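Local atomic coordinates of nucleoprotein (Sendai virus, PDB entry 6M7D), a protein that coats the viral genomic RNA, one subunit per six ribonucleotides, building the helical nucleocapsid that shields it from nucleases and serves as template for transcription and replication. Residues Q31-V39 / S69-S77; D47-L58 / Y163-V174. All blocks are in the same frame, centred on the assembly; numbering follows the deposited sequence.

Interaction 1 of 2, residues Q31-V39 / S69-S77; sequences QRSTVSVFV and SQRGGFLVS
The carboxamide of Q70 lies against the backbone of S36 and closes a two-bond ring with it. S36 N donates to Q70 OE1 at 3.1 Å, and Q70 NE2 returns a bond to S36 O at 3.0 Å with an N-H...O angle of 171°. Both acceptors are met on a lone pair in their carbonyl planes, and S36 O lies almost in the plane of the Q70 amide, so the pair of bonds fixes the rotation of that amide. The side chain gets there with CG trans to the backbone N (chi1 -162°) and a bend at chi2. Two helical turns further on, S77 OG accepts from F38 N at 2.7 Å and itself donates to G73 O, which also receives S77 N from the opposite face of its plane. Strand 33-39 is thus held to helix 69-77 at three backbone atoms, S36 N, S36 O and F38 N, by side chains of the helix. Just before the first grip V35 points at the helix, its CG1 3.4 Å from G73 CA, where the glycine has no side chain to intervene. Between the grips, the side chains of V37 and V76 cross at about a right angle, V37 CG2 lying 3.8 Å from V76 CG1. The F38 and F74 rings are nearly parallel (15°) but slid apart, centroids 5.5 Å from each other, and meet through F38 CE2 and F74 CE1. Strand 33-40 is an outermost strand of the mixed sheet within this chain, parallel to strand 99-108; helix 86-93 reaches V37 and V76, and F57 of helix 47-62 touches F38 and F74.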
loop_
_atom_site.group_PDB
_atom_site.type_symbol
_atom_site.label_atom_id
_atom_site.label_comp_id
_atom_site.label_asym_id
_atom_site.label_seq_id
_atom_site.Cartn_x
_atom_site.Cartn_y
_atom_site.Cartn_z
ATOM N N GLN A 31 -25.244 -5.558 3.388
ATOM C CA GLN A 31 -25.603 -4.193 3.039
ATOM C C GLN A 31 -24.502 -3.548 2.210
ATOM O O GLN A 31 -23.314 -3.687 2.508
ATOM C CB GLN A 31 -25.866 -3.376 4.300
ATOM C CG GLN A 31 -26.978 -3.936 5.151
ATOM C CD GLN A 31 -28.262 -4.116 4.376
ATOM O OE1 GLN A 31 -28.667 -3.241 3.614
ATOM N NE2 GLN A 31 -28.911 -5.256 4.563
ATOM N N ARG A 32 -24.904 -2.839 1.161
ATOM C CA ARG A 32 -23.959 -2.193 0.267
ATOM C C ARG A 32 -24.506 -0.845 -0.168
ATOM O O ARG A 32 -25.695 -0.713 -0.464
ATOM C CB ARG A 32 -23.665 -3.058 -0.963
ATOM C CG ARG A 32 -24.889 -3.542 -1.678
ATOM C CD ARG A 32 -24.580 -3.922 -3.103
ATOM N NE ARG A 32 -23.387 -4.749 -3.203
ATOM C CZ ARG A 32 -23.033 -5.407 -4.301
ATOM N NH1 ARG A 32 -23.787 -5.335 -5.386
ATOM N NH2 ARG A 32 -21.928 -6.137 -4.313
ATOM N N SER A 33 -23.633 0.153 -0.189
ATOM C CA SER A 33 -24.005 1.448 -0.721
ATOM C C SER A 33 -23.988 1.407 -2.242
ATOM O O SER A 33 -23.248 0.643 -2.861
ATOM C CB SER A 33 -23.057 2.534 -0.216
ATOM O OG SER A 33 -23.305 2.851 1.141
ATOM N N THR A 34 -24.826 2.237 -2.845
ATOM C CA THR A 34 -24.865 2.391 -4.292
ATOM C C THR A 34 -24.057 3.636 -4.643
ATOM O O THR A 34 -24.345 4.732 -4.157
ATOM C CB THR A 34 -26.303 2.464 -4.803
ATOM O OG1 THR A 34 -26.302 2.697 -6.213
ATOM C CG2 THR A 34 -27.106 3.551 -4.090
ATOM N N VAL A 35 -23.023 3.457 -5.453
ATOM C CA VAL A 35 -22.064 4.511 -5.746
ATOM C C VAL A 35 -22.124 4.844 -7.227
ATOM O O VAL A 35 -22.108 3.948 -8.077
ATOM C CB VAL A 35 -20.640 4.100 -5.333
ATOM C CG1 VAL A 35 -19.742 5.278 -5.410
ATOM C CG2 VAL A 35 -20.638 3.542 -3.928
ATOM N N SER A 36 -22.187 6.136 -7.531
ATOM C CA SER A 36 -22.189 6.613 -8.906
ATOM C C SER A 36 -20.753 6.753 -9.385
ATOM O O SER A 36 -19.963 7.492 -8.791
ATOM C CB SER A 36 -22.920 7.949 -9.017
ATOM O OG SER A 36 -24.159 7.912 -8.340
ATOM N N VAL A 37 -20.418 6.042 -10.455
ATOM C CA VAL A 37 -19.115 6.131 -11.099
ATOM C C VAL A 37 -19.321 6.706 -12.489
ATOM O O VAL A 37 -20.157 6.214 -13.252
ATOM C CB VAL A 37 -18.422 4.762 -11.165
ATOM C CG1 VAL A 37 -17.117 4.879 -11.915
ATOM C CG2 VAL A 37 -18.178 4.249 -9.782
ATOM N N PHE A 38 -18.559 7.738 -12.819
ATOM C CA PHE A 38 -18.718 8.464 -14.069
ATOM C C PHE A 38 -17.575 8.110 -15.005
ATOM O O PHE A 38 -16.408 8.353 -14.687
ATOM C CB PHE A 38 -18.771 9.966 -13.809
ATOM C CG PHE A 38 -19.801 10.353 -12.805
ATOM C CD1 PHE A 38 -21.090 10.637 -13.199
ATOM C CD2 PHE A 38 -19.489 10.414 -11.464
ATOM C CE1 PHE A 38 -22.042 10.982 -12.275
ATOM C CE2 PHE A 38 -20.440 10.761 -10.539
ATOM C CZ PHE A 38 -21.717 11.045 -10.945
ATOM N N VAL A 39 -17.915 7.534 -16.152
ATOM C CA VAL A 39 -16.949 7.170 -17.176
ATOM C C VAL A 39 -17.113 8.132 -18.340
ATOM O O VAL A 39 -18.179 8.732 -18.508
ATOM C CB VAL A 39 -17.127 5.711 -17.624
ATOM C CG1 VAL A 39 -17.098 4.794 -16.422
ATOM C CG2 VAL A 39 -18.417 5.541 -18.381
ATOM N N SER A 69 -18.663 7.056 0.564
ATOM C CA SER A 69 -18.837 6.124 -0.542
ATOM C C SER A 69 -18.859 6.856 -1.875
ATOM O O SER A 69 -18.294 6.379 -2.863
ATOM C CB SER A 69 -20.116 5.317 -0.350
ATOM O OG SER A 69 -21.190 5.897 -1.064
ATOM N N GLN A 70 -19.480 8.034 -1.920
ATOM C CA GLN A 70 -19.526 8.783 -3.171
ATOM C C GLN A 70 -18.159 9.353 -3.520
ATOM O O GLN A 70 -17.771 9.396 -4.691
ATOM C CB GLN A 70 -20.570 9.892 -3.088
ATOM C CG GLN A 70 -20.982 10.406 -4.449
ATOM C CD GLN A 70 -21.027 9.305 -5.495
ATOM O OE1 GLN A 70 -21.866 8.408 -5.432
ATOM N NE2 GLN A 70 -20.116 9.364 -6.458
ATOM N N ARG A 71 -17.413 9.806 -2.514
ATOM C CA ARG A 71 -16.047 10.249 -2.761
ATOM C C ARG A 71 -15.179 9.095 -3.242
ATOM O O ARG A 71 -14.330 9.267 -4.125
ATOM C CB ARG A 71 -15.477 10.874 -1.494
ATOM C CG ARG A 71 -16.302 12.015 -0.967
ATOM C CD ARG A 71 -15.932 12.341 0.455
ATOM N NE ARG A 71 -14.532 12.714 0.577
ATOM C CZ ARG A 71 -13.962 13.099 1.712
ATOM N NH1 ARG A 71 -14.679 13.163 2.819
ATOM N NH2 ARG A 71 -12.681 13.423 1.738
ATOM N N GLY A 72 -15.381 7.907 -2.679
ATOM C CA GLY A 72 -14.698 6.737 -3.190
ATOM C C GLY A 72 -15.087 6.413 -4.614
ATOM O O GLY A 72 -14.268 5.922 -5.386
ATOM N N GLY A 73 -16.335 6.692 -4.984
ATOM C CA GLY A 73 -16.749 6.497 -6.362
ATOM C C GLY A 73 -16.164 7.517 -7.309
ATOM O O GLY A 73 -15.919 7.215 -8.475
ATOM N N PHE A 74 -15.921 8.731 -6.828
ATOM C CA PHE A 74 -15.211 9.711 -7.643
ATOM C C PHE A 74 -13.755 9.314 -7.830
ATOM O O PHE A 74 -13.188 9.493 -8.914
ATOM C CB PHE A 74 -15.312 11.093 -7.014
ATOM C CG PHE A 74 -16.609 11.764 -7.278
ATOM C CD1 PHE A 74 -17.013 12.012 -8.570
ATOM C CD2 PHE A 74 -17.439 12.124 -6.240
ATOM C CE1 PHE A 74 -18.208 12.620 -8.819
ATOM C CE2 PHE A 74 -18.636 12.729 -6.487
ATOM C CZ PHE A 74 -19.021 12.980 -7.777
ATOM N N LEU A 75 -13.136 8.765 -6.789
ATOM C CA LEU A 75 -11.792 8.224 -6.948
ATOM C C LEU A 75 -11.787 7.028 -7.891
ATOM O O LEU A 75 -10.847 6.850 -8.669
ATOM C CB LEU A 75 -11.214 7.845 -5.590
ATOM C CG LEU A 75 -10.623 9.017 -4.818
ATOM C CD1 LEU A 75 -10.035 8.540 -3.521
ATOM C CD2 LEU A 75 -9.575 9.712 -5.650
ATOM N N VAL A 76 -12.828 6.202 -7.840
ATOM C CA VAL A 76 -12.945 5.071 -8.752
ATOM C C VAL A 76 -13.114 5.556 -10.184
ATOM O O VAL A 76 -12.552 4.981 -11.120
ATOM C CB VAL A 76 -14.109 4.166 -8.309
ATOM C CG1 VAL A 76 -14.563 3.276 -9.432
ATOM C CG2 VAL A 76 -13.696 3.335 -7.120
ATOM N N SER A 77 -13.885 6.625 -10.372
ATOM C CA SER A 77 -14.015 7.257 -11.678
ATOM C C SER A 77 -12.663 7.729 -12.186
ATOM O O SER A 77 -12.304 7.510 -13.349
ATOM C CB SER A 77 -14.978 8.435 -11.579
ATOM O OG SER A 77 -16.306 7.998 -11.417
#

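Interaction 2 of 2, residues D47-L58 / Y163-V174; sequences DADKLSIATTFL and YPACLGAIIVQV
One face of the Y163 ring is overlain by K50 CB, 3.7 Å from the ring centroid and 22° off the normal, while D47 O and L51 N come in obliquely. This CH-pi contact belongs to a parallel helix-helix packing within the N-terminal part of the chain, which also carries a small mixed sheet. The lysine crosses the ring at about a right angle, with CD also reaching Y163 CE2 at 3.7 Å. At the ring's root, D47 sets its carboxylate against Y163 CB, the nearest pair being D47 CG and Y163 CB at 3.3 Å; carboxylate and ring planes are 36° apart. Y163 is placed for this by CG lying trans to its backbone N (chi1 158°), which sends the ring across to helix 47-58. The segment axes are nearly parallel and approach to 10.2 Å, a separation bridged further along by aliphatic groups. A54 CB meets L167 CD1 at 3.9 Å, and L58 ends the contact against I170 and V174. L78 of helix 68-80 touches A54, L58 and I170, adding a third helix to this core. L51 enters the seam through one methyl, its CD1 lying 3.7 Å from C166 CB and 4.0 Å from I170 CD1.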
loop_
_atom_site.group_PDB
_atom_site.type_symbol
_atom_site.label_atom_id
_atom_site.label_comp_id
_atom_site.label_asym_id
_atom_site.label_seq_id
_atom_site.Cartn_x
_atom_site.Cartn_y
_atom_site.Cartn_z
ATOM N N ASP A 47 -8.538 16.471 -24.975
ATOM C CA ASP A 47 -7.581 16.171 -23.875
ATOM C C ASP A 47 -7.770 17.176 -22.734
ATOM O O ASP A 47 -7.612 16.772 -21.568
ATOM C CB ASP A 47 -6.136 16.080 -24.369
ATOM C CG ASP A 47 -5.803 14.741 -25.006
ATOM O OD1 ASP A 47 -6.699 13.877 -25.050
ATOM O OD2 ASP A 47 -4.649 14.574 -25.447
ATOM N N ALA A 48 -7.998 18.449 -23.075
ATOM C CA ALA A 48 -8.206 19.507 -22.058
ATOM C C ALA A 48 -9.482 19.199 -21.271
ATOM O O ALA A 48 -9.460 19.322 -20.032
ATOM C CB ALA A 48 -8.292 20.850 -22.740
ATOM N N ASP A 49 -10.541 18.790 -21.976
ATOM C CA ASP A 49 -11.836 18.439 -21.336
ATOM C C ASP A 49 -11.622 17.222 -20.431
ATOM O O ASP A 49 -12.133 17.232 -19.297
ATOM C CB ASP A 49 -12.908 18.154 -22.390
ATOM C CG ASP A 49 -13.212 19.344 -23.284
ATOM O OD1 ASP A 49 -14.023 19.182 -24.216
ATOM O OD2 ASP A 49 -12.635 20.422 -23.039
ATOM N N LYS A 50 -10.851 16.243 -20.912
ATOM C CA LYS A 50 -10.571 15.000 -20.147
ATOM C C LYS A 50 -9.819 15.355 -18.859
ATOM O O LYS A 50 -10.168 14.791 -17.807
ATOM C CB LYS A 50 -9.784 14.018 -21.020
ATOM C CG LYS A 50 -10.556 13.462 -22.209
ATOM C CD LYS A 50 -9.752 12.514 -23.071
ATOM C CE LYS A 50 -10.543 11.954 -24.233
ATOM N NZ LYS A 50 -9.719 11.050 -25.067
ATOM N N LEU A 51 -8.853 16.275 -18.936
ATOM C CA LEU A 51 -8.114 16.681 -17.746
ATOM C C LEU A 51 -8.993 17.493 -16.805
ATOM O O LEU A 51 -8.867 17.388 -15.580
ATOM C CB LEU A 51 -6.869 17.475 -18.133
ATOM C CG LEU A 51 -5.887 17.651 -16.974
ATOM C CD1 LEU A 51 -5.294 16.312 -16.580
ATOM C CD2 LEU A 51 -4.800 18.644 -17.318
ATOM N N SER A 52 -9.893 18.307 -17.357
ATOM C CA SER A 52 -10.838 19.031 -16.516
ATOM C C SER A 52 -11.758 18.069 -15.781
ATOM O O SER A 52 -12.086 18.281 -14.610
ATOM C CB SER A 52 -11.649 20.006 -17.360
ATOM O OG SER A 52 -12.028 21.136 -16.599
ATOM N N ILE A 53 -12.175 16.997 -16.452
ATOM C CA ILE A 53 -13.031 16.004 -15.813
ATOM C C ILE A 53 -12.268 15.262 -14.727
ATOM O O ILE A 53 -12.812 14.962 -13.660
ATOM C CB ILE A 53 -13.597 15.040 -16.868
ATOM C CG1 ILE A 53 -14.623 15.757 -17.740
ATOM C CG2 ILE A 53 -14.217 13.837 -16.210
ATOM C CD1 ILE A 53 -15.060 14.952 -18.923
ATOM N N ALA A 54 -10.996 14.951 -14.980
ATOM C CA ALA A 54 -10.176 14.306 -13.962
ATOM C C ALA A 54 -10.009 15.198 -12.740
ATOM O O ALA A 54 -10.095 14.729 -11.600
ATOM C CB ALA A 54 -8.815 13.936 -14.545
ATOM N N THR A 55 -9.773 16.490 -12.958
ATOM C CA THR A 55 -9.641 17.409 -11.836
ATOM C C THR A 55 -10.967 17.581 -11.106
ATOM O O THR A 55 -10.991 17.752 -9.884
ATOM C CB THR A 55 -9.110 18.755 -12.325
ATOM O OG1 THR A 55 -7.846 18.558 -12.968
ATOM C CG2 THR A 55 -8.930 19.712 -11.165
ATOM N N THR A 56 -12.083 17.515 -11.832
ATOM C CA THR A 56 -13.388 17.589 -11.182
ATOM C C THR A 56 -13.639 16.364 -10.317
ATOM O O THR A 56 -14.152 16.481 -9.201
ATOM C CB THR A 56 -14.489 17.735 -12.228
ATOM O OG1 THR A 56 -14.007 18.527 -13.320
ATOM C CG2 THR A 56 -15.696 18.414 -11.628
ATOM N N PHE A 57 -13.285 15.180 -10.817
ATOM C CA PHE A 57 -13.374 13.973 -10.003
ATOM C C PHE A 57 -12.514 14.091 -8.754
ATOM O O PHE A 57 -12.950 13.743 -7.651
ATOM C CB PHE A 57 -12.944 12.757 -10.819
ATOM C CG PHE A 57 -13.915 12.364 -11.883
ATOM C CD1 PHE A 57 -13.534 11.503 -12.894
ATOM C CD2 PHE A 57 -15.206 12.846 -11.876
ATOM C CE1 PHE A 57 -14.419 11.136 -13.871
ATOM C CE2 PHE A 57 -16.093 12.481 -12.854
ATOM C CZ PHE A 57 -15.698 11.627 -13.851
ATOM N N LEU A 58 -11.285 14.581 -8.910
ATOM C CA LEU A 58 -10.395 14.707 -7.763
ATOM C C LEU A 58 -10.928 15.710 -6.752
ATOM O O LEU A 58 -10.792 15.512 -5.542
ATOM C CB LEU A 58 -8.998 15.105 -8.227
ATOM C CG LEU A 58 -7.919 14.996 -7.153
ATOM C CD1 LEU A 58 -7.570 13.549 -6.895
ATOM C CD2 LEU A 58 -6.699 15.774 -7.561
ATOM N N TYR A 163 -2.102 14.094 -22.551
ATOM C CA TYR A 163 -3.065 13.810 -21.495
ATOM C C TYR A 163 -2.782 12.494 -20.784
ATOM O O TYR A 163 -3.031 12.422 -19.570
ATOM C CB TYR A 163 -4.482 13.833 -22.074
ATOM C CG TYR A 163 -5.503 13.078 -21.268
ATOM C CD1 TYR A 163 -5.961 13.570 -20.058
ATOM C CD2 TYR A 163 -6.019 11.881 -21.724
ATOM C CE1 TYR A 163 -6.896 12.883 -19.324
ATOM C CE2 TYR A 163 -6.949 11.192 -21.001
ATOM C CZ TYR A 163 -7.389 11.696 -19.804
ATOM O OH TYR A 163 -8.322 10.998 -19.087
ATOM N N PRO A 164 -2.297 11.435 -21.443
ATOM C CA PRO A 164 -1.846 10.267 -20.676
ATOM C C PRO A 164 -0.842 10.608 -19.591
ATOM O O PRO A 164 -0.935 10.060 -18.494
ATOM C CB PRO A 164 -1.240 9.366 -21.755
ATOM C CG PRO A 164 -2.020 9.673 -22.946
ATOM C CD PRO A 164 -2.338 11.134 -22.885
ATOM N N ALA A 165 0.088 11.528 -19.850
ATOM C CA ALA A 165 1.095 11.868 -18.850
ATOM C C ALA A 165 0.484 12.593 -17.658
ATOM O O ALA A 165 0.813 12.290 -16.507
ATOM C CB ALA A 165 2.192 12.716 -19.486
ATOM N N CYS A 166 -0.424 13.537 -17.911
ATOM C CA CYS A 166 -1.046 14.288 -16.826
ATOM C C CYS A 166 -1.975 13.401 -16.005
ATOM O O CYS A 166 -1.944 13.413 -14.763
ATOM C CB CYS A 166 -1.807 15.478 -17.406
ATOM S SG CYS A 166 -0.771 16.908 -17.803
ATOM N N LEU A 167 -2.821 12.632 -16.687
ATOM C CA LEU A 167 -3.683 11.682 -16.001
ATOM C C LEU A 167 -2.866 10.670 -15.215
ATOM O O LEU A 167 -3.245 10.284 -14.105
ATOM C CB LEU A 167 -4.580 10.982 -17.015
ATOM C CG LEU A 167 -5.635 10.043 -16.446
ATOM C CD1 LEU A 167 -6.770 10.826 -15.827
ATOM C CD2 LEU A 167 -6.134 9.121 -17.525
ATOM N N GLY A 168 -1.736 10.230 -15.768
ATOM C CA GLY A 168 -0.875 9.322 -15.042
ATOM C C GLY A 168 -0.284 9.955 -13.804
ATOM O O GLY A 168 -0.158 9.301 -12.773
ATOM N N ALA A 169 0.086 11.232 -13.884
ATOM C CA ALA A 169 0.539 11.939 -12.692
ATOM C C ALA A 169 -0.516 11.886 -11.597
ATOM O O ALA A 169 -0.236 11.476 -10.463
ATOM C CB ALA A 169 0.879 13.386 -13.037
ATOM N N ILE A 170 -1.749 12.263 -11.936
ATOM C CA ILE A 170 -2.814 12.315 -10.933
ATOM C C ILE A 170 -3.079 10.929 -10.347
ATOM O O ILE A 170 -3.170 10.749 -9.124
ATOM C CB ILE A 170 -4.089 12.923 -11.541
ATOM C CG1 ILE A 170 -3.804 14.320 -12.081
ATOM C CG2 ILE A 170 -5.193 12.977 -10.516
ATOM C CD1 ILE A 170 -4.976 14.941 -12.789
ATOM N N ILE A 171 -3.199 9.925 -11.212
ATOM C CA ILE A 171 -3.563 8.591 -10.752
ATOM C C ILE A 171 -2.429 7.965 -9.952
ATOM O O ILE A 171 -2.658 7.321 -8.920
ATOM C CB ILE A 171 -3.976 7.731 -11.954
ATOM C CG1 ILE A 171 -5.275 8.277 -12.540
ATOM C CG2 ILE A 171 -4.137 6.287 -11.553
ATOM C CD1 ILE A 171 -5.694 7.613 -13.794
ATOM N N VAL A 172 -1.190 8.147 -10.409
ATOM C CA VAL A 172 -0.030 7.683 -9.666
ATOM C C VAL A 172 -0.012 8.295 -8.281
ATOM O O VAL A 172 0.356 7.637 -7.306
ATOM C CB VAL A 172 1.253 8.008 -10.451
ATOM C CG1 VAL A 172 2.437 8.177 -9.529
ATOM C CG2 VAL A 172 1.525 6.920 -11.426
ATOM N N GLN A 173 -0.420 9.556 -8.164
ATOM C CA GLN A 173 -0.420 10.176 -6.849
ATOM C C GLN A 173 -1.519 9.619 -5.961
ATOM O O GLN A 173 -1.331 9.500 -4.748
ATOM C CB GLN A 173 -0.553 11.680 -6.993
ATOM C CG GLN A 173 0.668 12.323 -7.544
ATOM C CD GLN A 173 0.558 13.806 -7.543
ATOM O OE1 GLN A 173 0.998 14.465 -6.615
ATOM N NE2 GLN A 173 -0.045 14.349 -8.583
ATOM N N VAL A 174 -2.666 9.271 -6.535
ATOM C CA VAL A 174 -3.694 8.592 -5.747
ATOM C C VAL A 174 -3.157 7.273 -5.199
ATOM O O VAL A 174 -3.353 6.927 -4.024
ATOM C CB VAL A 174 -4.961 8.390 -6.595
ATOM C CG1 VAL A 174 -5.995 7.594 -5.831
ATOM C CG2 VAL A 174 -5.526 9.726 -7.014
#

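The chain visits the four segments alternately: strand 33-40 first, then helix 47-62, helix 68-80 and, more than eighty residues later, helix 163-181. Interaction 1 therefore pairs the first and third elements and interaction 2 the second and fourth, with centres about 17 Å apart on the same side of the chain's centre. F57 of helix 47-62 joins them directly: its CZ lies 3.5 Å from F38 O, and its CE1 3.6 Å from S77 CB. L75 CD2 and V174 CG1, 4.2 Å apart, make a second junction. The sheet edge and three helices thus form one continuous packed unit in the region assigned to Ncore by similarity; the nearest atoms of interactions 1 and 2 lie about 19 Å and 13 Å from the bound RNA.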